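PDB 5M45: acetone carboxylase alpha subunit from Xanthobacter autotrophicus Py2, which forms the alpha subunit of a multi-subunit carboxylase and belongs to the hydantoinase B/oxoprolinase family. Local coordinates for residues 295-300 / 602-607. Residues are numbered along the deposited sequence; the frame is centred on the assembly and turned at random.
Sequences DVPYAH and DKQAIT
Gln-604 and His-300 lie one over the other, and their contact is a worked example of how one buried side-chain amide can join the region around the end of a strand to a distant loop. With CG anti to the backbone N (chi1 -168°) and the chain bent at the next bond, the Gln-604 side chain runs antiparallel to that of His-300 as the two pass. Its CG sits 3.7 Å from the centroid of the His-300 ring, a CH-pi contact over one face, and the amide plane stacks on the ring only 22° from parallel. The amide oxygen OE1 comes within 3.3 Å of His-300 CD2. At the other end of the amide, Gln-604 NE2 donates a hydrogen bond to Pro-297 O (3.1 Å), slightly tilted from that carbonyl's plane, and a second to Ile-606 O (2.9 Å) within its own loop.

Alongside, the proline ring meets the isoleucine at about a right angle, Pro-297 CD touching Ile-606 CD1 at 3.7 Å, while Ile-606 CG2 approaches CE1 of Tyr-298. On the polar flank, a water in the plane of the imidazole bridges His-300 NE2 and Asp-602 OD2; ND1 of the same ring is hydrogen-bonded to Asp-302, and the carboxylate is also salt-bridged to Arg-559. Asp-602 OD1 accepts from Gln-604 N to close an Asx turn, the bond arriving from above the carboxylate plane.

The contact thus joins the region around the end of strand 286-297 to the loop between strands 598-602 and 610-612. Two carbonyls, one from each segment, engage both amide hydrogens of Gln-604, which should restrain the amide's rotation and hold it stacked, somewhat tilted, over the histidine ring.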
loop_
_atom_site.group_PDB
_atom_site.type_symbol
_atom_site.label_atom_id
_atom_site.label_comp_id
_atom_site.label_asym_id
_atom_site.label_seq_id
_atom_site.Cartn_x
_atom_site.Cartn_y
_atom_site.Cartn_z
ATOM N N ASP A 295 -0.892 -5.573 28.078
ATOM C CA ASP A 295 -0.799 -4.109 28.126
ATOM C C ASP A 295 -0.513 -3.436 26.788
ATOM O O ASP A 295 0.250 -3.978 25.989
ATOM C CB ASP A 295 0.230 -3.657 29.175
ATOM C CG ASP A 295 1.678 -4.157 28.905
ATOM O OD1 ASP A 295 1.908 -5.395 28.793
ATOM O OD2 ASP A 295 2.616 -3.312 28.867
ATOM N N VAL A 296 -1.128 -2.264 26.574
ATOM C CA VAL A 296 -0.853 -1.376 25.440
ATOM C C VAL A 296 -0.527 0.047 25.961
ATOM O O VAL A 296 -1.416 0.906 26.021
ATOM C CB VAL A 296 -2.026 -1.345 24.461
ATOM C CG1 VAL A 296 -1.681 -0.497 23.240
ATOM C CG2 VAL A 296 -2.399 -2.763 24.013
ATOM N N PRO A 297 0.769 0.300 26.312
ATOM C CA PRO A 297 1.168 1.588 26.900
ATOM C C PRO A 297 1.466 2.686 25.846
ATOM O O PRO A 297 2.622 3.147 25.713
ATOM C CB PRO A 297 2.391 1.224 27.749
ATOM C CG PRO A 297 2.992 0.046 27.079
ATOM C CD PRO A 297 1.805 -0.734 26.544
ATOM N N TYR A 298 0.405 3.118 25.126
ATOM C CA TYR A 298 0.580 4.084 24.031
ATOM C C TYR A 298 0.614 5.537 24.499
ATOM O O TYR A 298 0.865 6.429 23.690
ATOM C CB TYR A 298 -0.461 3.874 22.911
ATOM C CG TYR A 298 -0.065 2.918 21.782
ATOM C CD1 TYR A 298 0.804 1.831 22.004
ATOM C CD2 TYR A 298 -0.572 3.088 20.498
ATOM C CE1 TYR A 298 1.138 0.953 20.979
ATOM C CE2 TYR A 298 -0.242 2.224 19.467
ATOM C CZ TYR A 298 0.616 1.157 19.706
ATOM O OH TYR A 298 0.950 0.287 18.697
ATOM N N ALA A 299 0.374 5.801 25.773
ATOM C CA ALA A 299 0.492 7.172 26.316
ATOM C C ALA A 299 1.943 7.678 26.400
ATOM O O ALA A 299 2.162 8.892 26.337
ATOM C CB ALA A 299 -0.209 7.311 27.668
ATOM N N HIS A 300 2.913 6.758 26.521
ATOM C CA HIS A 300 4.321 7.121 26.753
ATOM C C HIS A 300 4.873 7.940 25.554
ATOM O O HIS A 300 4.532 7.664 24.394
ATOM C CB HIS A 300 5.167 5.829 26.934
ATOM C CG HIS A 300 6.514 6.044 27.547
ATOM N ND1 HIS A 300 7.615 6.420 26.819
ATOM C CD2 HIS A 300 6.958 5.863 28.815
ATOM C CE1 HIS A 300 8.678 6.491 27.604
ATOM N NE2 HIS A 300 8.303 6.174 28.824
ATOM N N ASP A 602 13.826 0.817 31.626
ATOM C CA ASP A 602 12.478 1.105 32.142
ATOM C C ASP A 602 11.475 0.042 31.719
ATOM O O ASP A 602 11.859 -0.922 31.036
ATOM C CB ASP A 602 12.027 2.529 31.727
ATOM C CG ASP A 602 11.915 2.719 30.224
ATOM O OD1 ASP A 602 11.750 1.761 29.454
ATOM O OD2 ASP A 602 11.973 3.885 29.768
ATOM N N LYS A 603 10.195 0.226 32.102
ATOM C CA LYS A 603 9.121 -0.714 31.738
ATOM C C LYS A 603 8.498 -0.545 30.335
ATOM O O LYS A 603 7.560 -1.266 29.992
ATOM C CB LYS A 603 7.990 -0.674 32.771
ATOM C CG LYS A 603 8.348 -1.212 34.173
ATOM C CD LYS A 603 8.603 -2.702 34.195
ATOM C CE LYS A 603 7.386 -3.572 33.784
ATOM N NZ LYS A 603 7.676 -5.031 33.909
ATOM N N GLN A 604 9.013 0.356 29.513
ATOM C CA GLN A 604 8.375 0.667 28.244
ATOM C C GLN A 604 8.792 -0.348 27.155
ATOM O O GLN A 604 9.739 -0.139 26.397
ATOM C CB GLN A 604 8.690 2.133 27.857
ATOM C CG GLN A 604 7.871 2.683 26.701
ATOM C CD GLN A 604 6.387 2.635 26.962
ATOM O OE1 GLN A 604 5.951 2.797 28.089
ATOM N NE2 GLN A 604 5.593 2.424 25.915
ATOM N N ALA A 605 8.077 -1.468 27.121
ATOM C CA ALA A 605 8.436 -2.599 26.257
ATOM C C ALA A 605 7.909 -2.492 24.825
ATOM O O ALA A 605 8.144 -3.384 24.012
ATOM C CB ALA A 605 7.986 -3.903 26.913
ATOM N N ILE A 606 7.180 -1.423 24.546
ATOM C CA ILE A 606 6.705 -1.042 23.197
ATOM C C ILE A 606 7.182 0.374 22.874
ATOM O O ILE A 606 6.947 1.310 23.642
ATOM C CB ILE A 606 5.165 -0.985 23.087
ATOM C CG1 ILE A 606 4.576 -2.323 23.410
ATOM C CG2 ILE A 606 4.771 -0.568 21.648
ATOM C CD1 ILE A 606 3.041 -2.321 23.439
ATOM N N THR A 607 7.859 0.512 21.736
ATOM C CA THR A 607 8.304 1.806 21.239
ATOM C C THR A 607 8.141 1.889 19.711
ATOM O O THR A 607 7.940 0.877 19.047
ATOM C CB THR A 607 9.780 2.113 21.590
ATOM O OG1 THR A 607 10.644 1.177 20.938
ATOM C CG2 THR A 607 10.049 2.092 23.095
HETATM O O HOH W 1 10.385 5.579 30.813
#